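Side-chain contacts in glucosamine-6-phosphate deaminase (Bacillus subtilis, PDB 2BKX), which is an enzyme of the glucosamine-6-phosphate isomerase/6-phosphogluconolactonase family, built on an alpha/beta fold and holding fructose-6-phosphate in its pocket: residues A17-D22 with T126-L131; A21-I24 with D29-L32; T62-D67 with Q118-L123; G212-D217 with L223-D228. One frame throughout, in Å; residues are numbered along the deposited sequence.

Contact 1: residues A17-D22 with T126-L131; sequences ARITAD and TDIQLL
Ile19 and Ile128 meet at about a right angle, a branch methyl of one against the chain end of the other: CG2 of Ile19 lies 3.7 Å from CD1 of Ile128. With its CG1 beside the backbone N (chi1 -68°), the helix residue has CG2 anti to that N and facing the strand, while Ile128 is fully extended, with chi1 -167° and chi2 170°, so that CD1 spans the gap. Two residues on, Leu130 also points toward the helix and crosses Thr20 at about a right angle. There Thr20 OG1 comes within 3.7 Å of Leu130 CD2, a contact less certain because Leu130 is modelled in two conformers. The hydroxyl is not left to this methyl, since it is hydrogen-bonded to Ala16 O one turn back in the helix. Between these two strand residues, Gln129, which does not touch the helix segment, gives a nearly straight hydrogen bond from NE2 to Leu130 O (2.9 Å). Helix 9-26 thus covers strand 128-131, which runs parallel to its neighbours 31-34 and 193-197 in a mixed sheet, with Leu194 of strand 193-197 touching both Ile19 and Leu130, and Leu47 of helix 41-53 flanking Thr20.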
loop_
_atom_site.group_PDB
_atom_site.type_symbol
_atom_site.label_atom_id
_atom_site.label_comp_id
_atom_site.label_asym_id
_atom_site.label_seq_id
_atom_site.Cartn_x
_atom_site.Cartn_y
_atom_site.Cartn_z
ATOM N N ALA A 17 2.272 -13.104 -0.996
ATOM C CA ALA A 17 3.706 -13.226 -1.173
ATOM C C ALA A 17 4.033 -13.962 -2.464
ATOM O O ALA A 17 4.964 -13.588 -3.179
ATOM C CB ALA A 17 4.319 -13.895 0.022
ATOM N N ARG A 18 3.248 -14.978 -2.771
ATOM C CA ARG A 18 3.481 -15.735 -4.005
ATOM C C ARG A 18 3.270 -14.873 -5.254
ATOM O O ARG A 18 4.084 -14.900 -6.208
ATOM C CB ARG A 18 2.598 -16.985 -4.012
ATOM C CG ARG A 18 2.699 -17.836 -5.279
ATOM C CD ARG A 18 4.096 -18.349 -5.525
ATOM N NE ARG A 18 4.504 -19.214 -4.429
ATOM C CZ ARG A 18 5.742 -19.586 -4.176
ATOM N NH1 ARG A 18 6.739 -19.135 -4.915
ATOM N NH2 ARG A 18 5.977 -20.386 -3.145
ATOM N N ILE A 19 2.194 -14.084 -5.270
ATOM C CA ILE A 19 1.911 -13.195 -6.401
ATOM C C ILE A 19 3.022 -12.156 -6.562
ATOM O O ILE A 19 3.491 -11.878 -7.690
ATOM C CB ILE A 19 0.566 -12.497 -6.259
ATOM C CG1 ILE A 19 -0.591 -13.514 -6.389
ATOM C CG2 ILE A 19 0.423 -11.351 -7.248
ATOM C CD1 ILE A 19 -1.947 -13.025 -5.917
ATOM N N THR A 20 3.498 -11.618 -5.436
ATOM C CA THR A 20 4.576 -10.641 -5.483
ATOM C C THR A 20 5.870 -11.317 -5.989
ATOM O O THR A 20 6.603 -10.769 -6.794
ATOM C CB THR A 20 4.775 -9.994 -4.100
ATOM O OG1 THR A 20 3.525 -9.459 -3.665
ATOM C CG2 THR A 20 5.773 -8.867 -4.145
ATOM N N ALA A 21 6.170 -12.500 -5.447
ATOM C CA ALA A 21 7.325 -13.265 -5.911
ATOM C C ALA A 21 7.260 -13.554 -7.405
ATOM O O ALA A 21 8.258 -13.479 -8.115
ATOM C CB ALA A 21 7.445 -14.546 -5.160
ATOM N N ASP A 22 6.083 -13.883 -7.892
ATOM C CA ASP A 22 5.880 -14.112 -9.333
ATOM C C ASP A 22 6.303 -12.883 -10.132
ATOM O O ASP A 22 6.946 -12.981 -11.178
ATOM C CB ASP A 22 4.401 -14.425 -9.642
ATOM C CG ASP A 22 3.981 -15.821 -9.273
ATOM O OD1 ASP A 22 4.836 -16.720 -9.084
ATOM O OD2 ASP A 22 2.753 -16.063 -9.216
ATOM N N THR A 126 4.653 1.243 -11.901
ATOM C CA THR A 126 4.836 -0.046 -11.212
ATOM C C THR A 126 4.389 -1.284 -12.022
ATOM O O THR A 126 3.394 -1.228 -12.794
ATOM C CB THR A 126 4.125 0.006 -9.851
ATOM O OG1 THR A 126 2.715 0.150 -10.071
ATOM C CG2 THR A 126 4.636 1.162 -9.036
ATOM N N ASP A 127 5.069 -2.414 -11.819
ATOM C CA ASP A 127 4.683 -3.701 -12.338
ATOM C C ASP A 127 3.574 -4.360 -11.512
ATOM O O ASP A 127 2.744 -5.122 -12.021
ATOM C CB ASP A 127 5.889 -4.629 -12.461
ATOM C CG ASP A 127 6.819 -4.176 -13.548
ATOM O OD1 ASP A 127 6.454 -4.421 -14.710
ATOM O OD2 ASP A 127 7.863 -3.505 -13.254
ATOM N N ILE A 128 3.620 -4.120 -10.197
ATOM C CA ILE A 128 2.522 -4.508 -9.326
ATOM C C ILE A 128 2.414 -3.453 -8.240
ATOM O O ILE A 128 3.433 -2.897 -7.848
ATOM C CB ILE A 128 2.707 -5.907 -8.701
ATOM C CG1 ILE A 128 1.406 -6.413 -8.055
ATOM C CG2 ILE A 128 3.895 -5.914 -7.726
ATOM C CD1 ILE A 128 1.513 -7.880 -7.651
ATOM N N GLN A 129 1.194 -3.194 -7.769
ATOM C CA GLN A 129 0.993 -2.238 -6.673
ATOM C C GLN A 129 0.185 -2.957 -5.603
ATOM O O GLN A 129 -0.977 -3.311 -5.828
ATOM C CB GLN A 129 0.264 -0.988 -7.148
ATOM C CG GLN A 129 -0.055 -0.008 -6.033
ATOM C CD GLN A 129 1.172 0.608 -5.419
ATOM O OE1 GLN A 129 1.856 1.387 -6.088
ATOM N NE2 GLN A 129 1.441 0.326 -4.138
ATOM N N LEU A 130 0.817 -3.182 -4.439
ATOM C CA LEU A 130 0.136 -3.663 -3.256
ATOM C C LEU A 130 -0.639 -2.512 -2.586
ATOM O O LEU A 130 -0.145 -1.392 -2.477
ATOM C CB LEU A 130 1.142 -4.250 -2.265
ATOM C CG LEU A 130 2.041 -5.449 -2.532
ATOM C CD1 LEU A 130 2.784 -5.884 -1.246
ATOM C CD2 LEU A 130 1.257 -6.530 -3.084
ATOM N N LEU A 131 -1.860 -2.808 -2.158
ATOM C CA LEU A 131 -2.704 -1.851 -1.476
ATOM C C LEU A 131 -3.334 -2.508 -0.265
ATOM O O LEU A 131 -3.554 -3.718 -0.231
ATOM C CB LEU A 131 -3.886 -1.411 -2.365
ATOM C CG LEU A 131 -3.587 -0.696 -3.618
ATOM C CD1 LEU A 131 -4.877 -0.415 -4.405
ATOM C CD2 LEU A 131 -2.831 0.610 -3.365
#

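Contact 2: residues A21-I24 with D29-L32; sequences ADTI and DAVL
Ile24 and Thr23 close on Leu32 from the end of helix 9-26, and the two methyls of the leucine divide the work. CD1 of Leu32 sits against the isoleucine, 4.0 Å from Ile24 CG1 and equally near its CD1, with the two side chains crossing at about a right angle. The other methyl, CD2, is turned to the threonine and lies 3.9 Å from Thr23 CG2, these side chains running past each other in opposite directions. That same CG2 reaches Ala30 CB at 4.1 Å, so a single threonine methyl bridges the loop and the beginning of the strand. Its position follows from chi1 of -57°, which sets CG2 anti to the backbone N and leaves OG1 to hydrogen-bond with Ile19 O in the preceding turn. Backbones are nearest at Ile24 and Ala30, whose CA atoms are 5.8 Å apart, as the chain swings from helix into strand 31-34 in the second half of a beta-alpha-beta crossover that began at strand 2-6. Away from these side chains the contact thins out. Asp22 on the helix and Asp29 at the start of the returning segment are both exposed, and Asp29 OD1 stays 7.0 Å from Ile24 O. Val31 points to the other face of the sheet. The meeting surfaces are therefore mostly methyl and methylene, with Thr23 O also resting against Ala30 CB (3.9 Å) and the threonine hydroxyl bonded within its own helix, which is consistent with helix and strand being held together mainly by shape and the exclusion of water.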
loop_
_atom_site.group_PDB
_atom_site.type_symbol
_atom_site.label_atom_id
_atom_site.label_comp_id
_atom_site.label_asym_id
_atom_site.label_seq_id
_atom_site.Cartn_x
_atom_site.Cartn_y
_atom_site.Cartn_z
ATOM N N ALA A 21 6.170 -12.500 -5.447
ATOM C CA ALA A 21 7.325 -13.265 -5.911
ATOM C C ALA A 21 7.260 -13.554 -7.405
ATOM O O ALA A 21 8.258 -13.479 -8.115
ATOM C CB ALA A 21 7.445 -14.546 -5.160
ATOM N N ASP A 22 6.083 -13.883 -7.892
ATOM C CA ASP A 22 5.880 -14.112 -9.333
ATOM C C ASP A 22 6.303 -12.883 -10.132
ATOM O O ASP A 22 6.946 -12.981 -11.178
ATOM C CB ASP A 22 4.401 -14.425 -9.642
ATOM C CG ASP A 22 3.981 -15.821 -9.273
ATOM O OD1 ASP A 22 4.836 -16.720 -9.084
ATOM O OD2 ASP A 22 2.753 -16.063 -9.216
ATOM N N THR A 23 5.944 -11.702 -9.624
ATOM C CA THR A 23 6.262 -10.452 -10.352
ATOM C C THR A 23 7.780 -10.248 -10.395
ATOM O O THR A 23 8.366 -9.902 -11.424
ATOM C CB THR A 23 5.615 -9.269 -9.612
ATOM O OG1 THR A 23 4.186 -9.501 -9.514
ATOM C CG2 THR A 23 5.891 -7.953 -10.311
ATOM N N ILE A 24 8.411 -10.520 -9.266
ATOM C CA ILE A 24 9.855 -10.386 -9.135
ATOM C C ILE A 24 10.619 -11.360 -10.042
ATOM O O ILE A 24 11.643 -11.016 -10.614
ATOM C CB ILE A 24 10.287 -10.605 -7.654
ATOM C CG1 ILE A 24 9.756 -9.510 -6.730
ATOM C CG2 ILE A 24 11.816 -10.725 -7.516
ATOM C CD1 ILE A 24 9.887 -9.875 -5.254
ATOM N N ASP A 29 14.006 -6.951 -12.723
ATOM C CA ASP A 29 14.065 -5.508 -12.603
ATOM C C ASP A 29 12.672 -4.870 -12.443
ATOM O O ASP A 29 12.446 -3.687 -12.763
ATOM C CB ASP A 29 14.832 -4.927 -13.772
ATOM C CG ASP A 29 14.125 -5.114 -15.086
ATOM O OD1 ASP A 29 13.346 -6.067 -15.206
ATOM O OD2 ASP A 29 14.387 -4.338 -16.026
ATOM N N ALA A 30 11.760 -5.650 -11.886
ATOM C CA ALA A 30 10.422 -5.154 -11.612
ATOM C C ALA A 30 10.455 -3.985 -10.675
ATOM O O ALA A 30 11.355 -3.855 -9.851
ATOM C CB ALA A 30 9.543 -6.212 -11.045
ATOM N N VAL A 31 9.462 -3.123 -10.842
ATOM C CA VAL A 31 9.166 -2.031 -9.967
ATOM C C VAL A 31 7.941 -2.445 -9.142
ATOM O O VAL A 31 6.858 -2.641 -9.699
ATOM C CB VAL A 31 8.852 -0.728 -10.754
ATOM C CG1 VAL A 31 8.540 0.393 -9.776
ATOM C CG2 VAL A 31 10.058 -0.361 -11.640
ATOM N N LEU A 32 8.127 -2.579 -7.837
ATOM C CA LEU A 32 7.041 -2.990 -6.966
ATOM C C LEU A 32 6.529 -1.779 -6.219
ATOM O O LEU A 32 7.294 -1.081 -5.551
ATOM C CB LEU A 32 7.513 -4.016 -5.909
ATOM C CG LEU A 32 8.368 -5.193 -6.374
ATOM C CD1 LEU A 32 8.747 -6.003 -5.144
ATOM C CD2 LEU A 32 7.643 -6.019 -7.419
#

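Contact 3: residues T62-D67 with Q118-L123; sequences TTVNLD and QLVDSL. With F6R (fructose -6-phosphate), chain C.
Leu123 closes on Val64 and Thr62 at one end of a strand segment whose other end, Asp67, touches bound fructose-6-phosphate, so apolar packing and ligand binding share six residues. Leu123 CD1 is the principal probe: it lies 3.6 Å from Val64 CG1, the two side chains sliding past each other in opposite directions, and 4.0 Å from Thr62 CG2. Val64 CG1, set anti to its carbonyl carbon (chi1 -67°), also reaches Val120 CG2 at 4.2 Å. This is helix-on-sheet packing of an alpha/beta fold: Thr62 and Val64, alternate residues of strand 62-69, point toward helix 109-122, whereas Thr63 points away and touches Leu32 and Leu34 of strand 31-34. Phe100 of the neighbouring strand 99-100 touches Thr62, Val64 and Leu123 alike. Within 118-123, Leu119 O accepts twice, from Ser122 OG at 2.9 Å and from Leu123 N, which probably helps to hold the backbone carrying Leu123. Farther along the strand, Leu66 CD1 lies 3.6 Å from the ligand atom O2, and O1 of fructose-6-phosphate donates a hydrogen bond to Asp67 OD2 (2.9 Å). Asp67 is modelled in two conformers, so its detail is less certain; His138, Arg167 and Lys202 are among the other residues that grip the ligand.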
loop_
_atom_site.group_PDB
_atom_site.type_symbol
_atom_site.label_atom_id
_atom_site.label_comp_id
_atom_site.label_asym_id
_atom_site.label_seq_id
_atom_site.Cartn_x
_atom_site.Cartn_y
_atom_site.Cartn_z
ATOM N N THR A 62 13.250 -2.641 -7.916
ATOM C CA THR A 62 13.034 -1.271 -7.455
ATOM C C THR A 62 11.706 -1.241 -6.742
ATOM O O THR A 62 10.796 -1.931 -7.159
ATOM C CB THR A 62 13.000 -0.294 -8.658
ATOM O OG1 THR A 62 14.269 -0.367 -9.337
ATOM C CG2 THR A 62 12.705 1.111 -8.235
ATOM N N THR A 63 11.588 -0.428 -5.686
ATOM C CA THR A 63 10.282 -0.267 -5.033
ATOM C C THR A 63 9.903 1.181 -4.844
ATOM O O THR A 63 10.779 2.053 -4.659
ATOM C CB THR A 63 10.241 -1.004 -3.677
ATOM O OG1 THR A 63 11.089 -0.375 -2.715
ATOM C CG2 THR A 63 10.686 -2.443 -3.822
ATOM N N VAL A 64 8.581 1.420 -4.868
ATOM C CA VAL A 64 8.012 2.728 -4.545
ATOM C C VAL A 64 6.891 2.480 -3.532
ATOM O O VAL A 64 6.065 1.571 -3.700
ATOM C CB VAL A 64 7.489 3.507 -5.773
ATOM C CG1 VAL A 64 8.656 3.883 -6.649
ATOM C CG2 VAL A 64 6.507 2.719 -6.583
ATOM N N ASN A 65 6.882 3.273 -2.463
ATOM C CA ASN A 65 5.852 3.147 -1.457
ATOM C C ASN A 65 4.723 4.149 -1.689
ATOM O O ASN A 65 4.927 5.237 -2.238
ATOM C CB ASN A 65 6.426 3.311 -0.045
ATOM C CG ASN A 65 6.660 1.995 0.629
ATOM O OD1 ASN A 65 5.875 1.588 1.552
ATOM N ND2 ASN A 65 7.645 1.287 0.178
ATOM N N LEU A 66 3.539 3.782 -1.226
ATOM C CA LEU A 66 2.360 4.623 -1.361
ATOM C C LEU A 66 2.467 5.948 -0.663
ATOM O O LEU A 66 1.995 6.968 -1.166
ATOM C CB LEU A 66 1.124 3.896 -0.811
ATOM C CG LEU A 66 0.569 2.753 -1.628
ATOM C CD1 LEU A 66 -0.420 1.918 -0.821
ATOM C CD2 LEU A 66 -0.127 3.270 -2.867
ATOM N N ASP A 67 3.011 5.935 0.548
ATOM C CA ASP A 67 2.785 7.072 1.425
ATOM C C ASP A 67 3.801 7.221 2.530
ATOM O O ASP A 67 4.597 6.320 2.809
ATOM C CB ASP A 67 1.337 7.064 1.979
ATOM C CG ASP A 67 0.831 5.755 2.400
ATOM O OD1 ASP A 67 -0.392 5.611 2.158
ATOM O OD2 ASP A 67 1.562 4.887 2.967
ATOM N N GLN A 118 7.173 12.373 -10.544
ATOM C CA GLN A 118 8.096 12.336 -11.676
ATOM C C GLN A 118 9.009 11.107 -11.630
ATOM O O GLN A 118 9.276 10.488 -12.649
ATOM C CB GLN A 118 8.868 13.663 -11.767
ATOM C CG GLN A 118 8.016 14.786 -12.312
ATOM C CD GLN A 118 8.457 16.170 -11.955
ATOM O OE1 GLN A 118 7.753 17.167 -12.271
ATOM N NE2 GLN A 118 9.599 16.290 -11.324
ATOM N N LEU A 119 9.431 10.739 -10.417
ATOM C CA LEU A 119 10.252 9.550 -10.257
ATOM C C LEU A 119 9.490 8.319 -10.627
ATOM O O LEU A 119 9.989 7.480 -11.342
ATOM C CB LEU A 119 10.743 9.487 -8.832
ATOM C CG LEU A 119 11.503 8.233 -8.409
ATOM C CD1 LEU A 119 12.746 8.010 -9.254
ATOM C CD2 LEU A 119 11.830 8.412 -6.948
ATOM N N VAL A 120 8.272 8.172 -10.115
ATOM C CA VAL A 120 7.471 6.992 -10.455
ATOM C C VAL A 120 7.309 6.885 -11.971
ATOM O O VAL A 120 7.436 5.802 -12.520
ATOM C CB VAL A 120 6.087 7.028 -9.737
ATOM C CG1 VAL A 120 5.202 5.830 -10.143
ATOM C CG2 VAL A 120 6.297 7.030 -8.239
ATOM N N ASP A 121 7.048 8.003 -12.659
ATOM C CA ASP A 121 6.936 7.953 -14.118
ATOM C C ASP A 121 8.219 7.502 -14.771
ATOM O O ASP A 121 8.203 6.669 -15.677
ATOM C CB ASP A 121 6.529 9.307 -14.678
ATOM C CG ASP A 121 6.344 9.281 -16.197
ATOM O OD1 ASP A 121 5.206 9.081 -16.622
ATOM O OD2 ASP A 121 7.314 9.441 -16.960
ATOM N N SER A 122 9.335 8.015 -14.284
ATOM C CA SER A 122 10.620 7.689 -14.886
ATOM C C SER A 122 11.004 6.220 -14.718
ATOM O O SER A 122 11.776 5.653 -15.507
ATOM C CB SER A 122 11.712 8.582 -14.340
ATOM O OG SER A 122 12.186 8.097 -13.094
ATOM N N LEU A 123 10.455 5.596 -13.681
ATOM C CA LEU A 123 10.730 4.179 -13.439
ATOM C C LEU A 123 9.986 3.276 -14.381
ATOM O O LEU A 123 10.252 2.079 -14.412
ATOM C CB LEU A 123 10.426 3.819 -11.986
ATOM C CG LEU A 123 11.271 4.542 -10.959
ATOM C CD1 LEU A 123 10.714 4.273 -9.534
ATOM C CD2 LEU A 123 12.707 4.149 -11.078
HETATM C C1 F6R C . -0.689 1.672 3.276
HETATM C C2 F6R C . -1.792 2.680 3.021
HETATM C C3 F6R C . -3.151 2.714 3.732
HETATM C C4 F6R C . -3.495 1.409 4.477
HETATM C C5 F6R C . -4.855 1.435 5.154
HETATM C C6 F6R C . -5.125 0.145 5.921
HETATM O O1 F6R C . 0.583 2.123 2.775
HETATM O O2 F6R C . -1.586 3.492 2.146
HETATM O O3 F6R C . -4.164 2.883 2.755
HETATM O O4 F6R C . -3.457 0.339 3.539
HETATM O O5 F6R C . -5.000 2.560 6.012
HETATM O O6 F6R C . -4.196 0.061 7.013
HETATM P P F6R C . -4.089 -1.300 7.838
HETATM O O1P F6R C . -3.466 -2.314 6.917
HETATM O O2P F6R C . -5.501 -1.685 8.189
HETATM O O3P F6R C . -3.227 -1.015 9.025
#

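Contact 4: residues G212-D217 with L223-D228; sequences GNISED and LHLHSD
The loop joining helix 203-211 to strand 229-234 folds back on itself where Gly212 and Ile214 meet His224. Gly212 is the first residue to leave the helix, with a positive phi of 84°, and its CA lies 3.6 Å from His224 NE2, approaching the ring obliquely. Ile214 comes at the base of the same side chain: its CD1 is 3.8 Å from His224 CB, while CG1 also stands oblique to the ring. The CD1 methyl goes on to Leu225, whose CD2 is 4.0 Å away; the side chains of His224 and Leu225 both cross that of Ile214 at a slant. His224 and Leu225 belong to a short 3-10 segment, which delivers the two side chains in succession to residues 212-214 of the same loop. A water links the two sides as well, lying in the plane of the imidazole at its edge, 3.0 Å from His224 NE2, and probably donating to Asn213 O at 2.9 Å. NE2 is further hydrogen-bonded to Leu209 O in the last turn of helix 203-211, which probably helps to fix the rotation of the ring. Beyond Ile214 the chain forms an ST turn, in which Ser215 OG accepts from Asp217 N (3.3 Å). Ile214 itself is exposed and also rests on Phe148.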
loop_
_atom_site.group_PDB
_atom_site.type_symbol
_atom_site.label_atom_id
_atom_site.label_comp_id
_atom_site.label_asym_id
_atom_site.label_seq_id
_atom_site.Cartn_x
_atom_site.Cartn_y
_atom_site.Cartn_z
ATOM N N GLY A 212 -20.148 -2.301 -5.840
ATOM C CA GLY A 212 -19.784 -1.850 -7.195
ATOM C C GLY A 212 -20.211 -0.458 -7.602
ATOM O O GLY A 212 -20.086 -0.093 -8.773
ATOM N N ASN A 213 -20.711 0.339 -6.669
ATOM C CA ASN A 213 -20.983 1.755 -6.974
ATOM C C ASN A 213 -19.635 2.439 -7.152
ATOM O O ASN A 213 -18.736 2.320 -6.294
ATOM C CB ASN A 213 -21.703 2.409 -5.812
ATOM C CG ASN A 213 -22.945 3.178 -6.210
ATOM O OD1 ASN A 213 -23.042 3.770 -7.279
ATOM N ND2 ASN A 213 -23.960 3.093 -5.345
ATOM N N ILE A 214 -19.473 3.181 -8.236
ATOM C CA ILE A 214 -18.195 3.842 -8.507
ATOM C C ILE A 214 -18.351 5.329 -8.197
ATOM O O ILE A 214 -19.114 6.043 -8.859
ATOM C CB ILE A 214 -17.742 3.599 -9.956
ATOM C CG1 ILE A 214 -17.617 2.112 -10.250
ATOM C CG2 ILE A 214 -16.424 4.307 -10.243
ATOM C CD1 ILE A 214 -17.382 1.805 -11.706
ATOM N N SER A 215 -17.620 5.807 -7.181
ATOM C CA SER A 215 -17.672 7.203 -6.826
ATOM C C SER A 215 -16.533 7.639 -5.930
ATOM O O SER A 215 -15.942 6.821 -5.217
ATOM C CB SER A 215 -18.980 7.594 -6.181
ATOM O OG SER A 215 -18.992 7.456 -4.807
ATOM N N GLU A 216 -16.266 8.933 -5.975
ATOM C CA GLU A 216 -15.191 9.506 -5.173
ATOM C C GLU A 216 -15.430 9.391 -3.684
ATOM O O GLU A 216 -14.479 9.471 -2.904
ATOM C CB GLU A 216 -14.963 10.983 -5.496
ATOM C CG GLU A 216 -14.468 11.269 -6.875
ATOM C CD GLU A 216 -14.167 12.758 -7.055
ATOM O OE1 GLU A 216 -14.046 13.564 -6.062
ATOM O OE2 GLU A 216 -14.006 13.152 -8.205
ATOM N N ASP A 217 -16.684 9.161 -3.262
ATOM C CA ASP A 217 -16.957 9.018 -1.842
ATOM C C ASP A 217 -16.359 7.729 -1.276
ATOM O O ASP A 217 -16.203 7.619 -0.064
ATOM C CB ASP A 217 -18.475 9.068 -1.560
ATOM C CG ASP A 217 -18.801 9.272 -0.072
ATOM O OD1 ASP A 217 -18.304 10.240 0.549
ATOM O OD2 ASP A 217 -19.555 8.444 0.488
ATOM N N LEU A 223 -10.903 1.194 -8.349
ATOM C CA LEU A 223 -10.312 -0.051 -8.821
ATOM C C LEU A 223 -11.225 -0.826 -9.768
ATOM O O LEU A 223 -10.760 -1.699 -10.500
ATOM C CB LEU A 223 -9.966 -0.928 -7.621
ATOM C CG LEU A 223 -8.903 -0.324 -6.688
ATOM C CD1 LEU A 223 -8.664 -1.225 -5.507
ATOM C CD2 LEU A 223 -7.585 0.006 -7.401
ATOM N N HIS A 224 -12.517 -0.530 -9.779
ATOM C CA HIS A 224 -13.412 -1.132 -10.769
ATOM C C HIS A 224 -13.064 -0.667 -12.193
ATOM O O HIS A 224 -13.521 -1.294 -13.167
ATOM C CB HIS A 224 -14.862 -0.803 -10.488
ATOM C CG HIS A 224 -15.384 -1.397 -9.227
ATOM N ND1 HIS A 224 -15.528 -2.745 -9.059
ATOM C CD2 HIS A 224 -15.807 -0.824 -8.074
ATOM C CE1 HIS A 224 -16.000 -2.987 -7.846
ATOM N NE2 HIS A 224 -16.175 -1.840 -7.227
ATOM N N LEU A 225 -12.230 0.360 -12.320
ATOM C CA LEU A 225 -11.857 0.869 -13.621
ATOM C C LEU A 225 -10.543 0.316 -14.126
ATOM O O LEU A 225 -10.073 0.709 -15.194
ATOM C CB LEU A 225 -11.782 2.397 -13.564
ATOM C CG LEU A 225 -13.123 3.031 -13.141
ATOM C CD1 LEU A 225 -12.966 4.548 -13.030
ATOM C CD2 LEU A 225 -14.229 2.674 -14.077
ATOM N N HIS A 226 -9.903 -0.573 -13.369
ATOM C CA HIS A 226 -8.602 -1.137 -13.724
ATOM C C HIS A 226 -8.774 -2.552 -14.295
ATOM O O HIS A 226 -9.673 -3.291 -13.903
ATOM C CB HIS A 226 -7.747 -1.150 -12.451
ATOM C CG HIS A 226 -6.319 -1.492 -12.681
ATOM N ND1 HIS A 226 -5.286 -0.577 -12.710
ATOM C CD2 HIS A 226 -5.753 -2.703 -12.865
ATOM C CE1 HIS A 226 -4.152 -1.220 -12.960
ATOM N NE2 HIS A 226 -4.419 -2.510 -13.062
ATOM N N SER A 227 -7.879 -2.918 -15.200
ATOM C CA SER A 227 -7.985 -4.173 -15.935
ATOM C C SER A 227 -7.381 -5.394 -15.282
ATOM O O SER A 227 -7.504 -6.514 -15.782
ATOM C CB SER A 227 -7.388 -3.997 -17.337
ATOM O OG SER A 227 -7.951 -2.884 -18.023
ATOM N N ASP A 228 -6.640 -5.194 -14.208
ATOM C CA ASP A 228 -5.955 -6.341 -13.559
ATOM C C ASP A 228 -5.828 -6.110 -12.052
ATOM O O ASP A 228 -4.771 -5.728 -11.543
ATOM C CB ASP A 228 -4.594 -6.617 -14.196
ATOM C CG ASP A 228 -3.978 -7.940 -13.720
ATOM O OD1 ASP A 228 -4.575 -8.587 -12.863
ATOM O OD2 ASP A 228 -2.891 -8.327 -14.233
HETATM O O HOH W 1 -17.480 -0.027 -5.172
#

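How the contacts relate
Contacts 1 and 2 are close neighbours, their centres 6 Å apart: both start from helix 9-26, share Ala21 and Asp22, and reach adjacent strands, 128-131 and 31-34. Contact 3, about 14 Å between centres from either, lies on strand 62-69, the next strand beyond 31-34, and Leu32 bonds through its backbone to Thr62 and Val64. Along the chain contact 2 closes first, contact 3 follows within the span bridged by contact 1, and contact 4 comes last, 20 Å between centres from contact 1, which it meets through Leu131 and Leu223. Contacts 1 to 3 thus pack helices 9-26 and 109-122 onto one sheet, whose strand 62-69 also carries pocket residues, while contact 4 folds a surface loop.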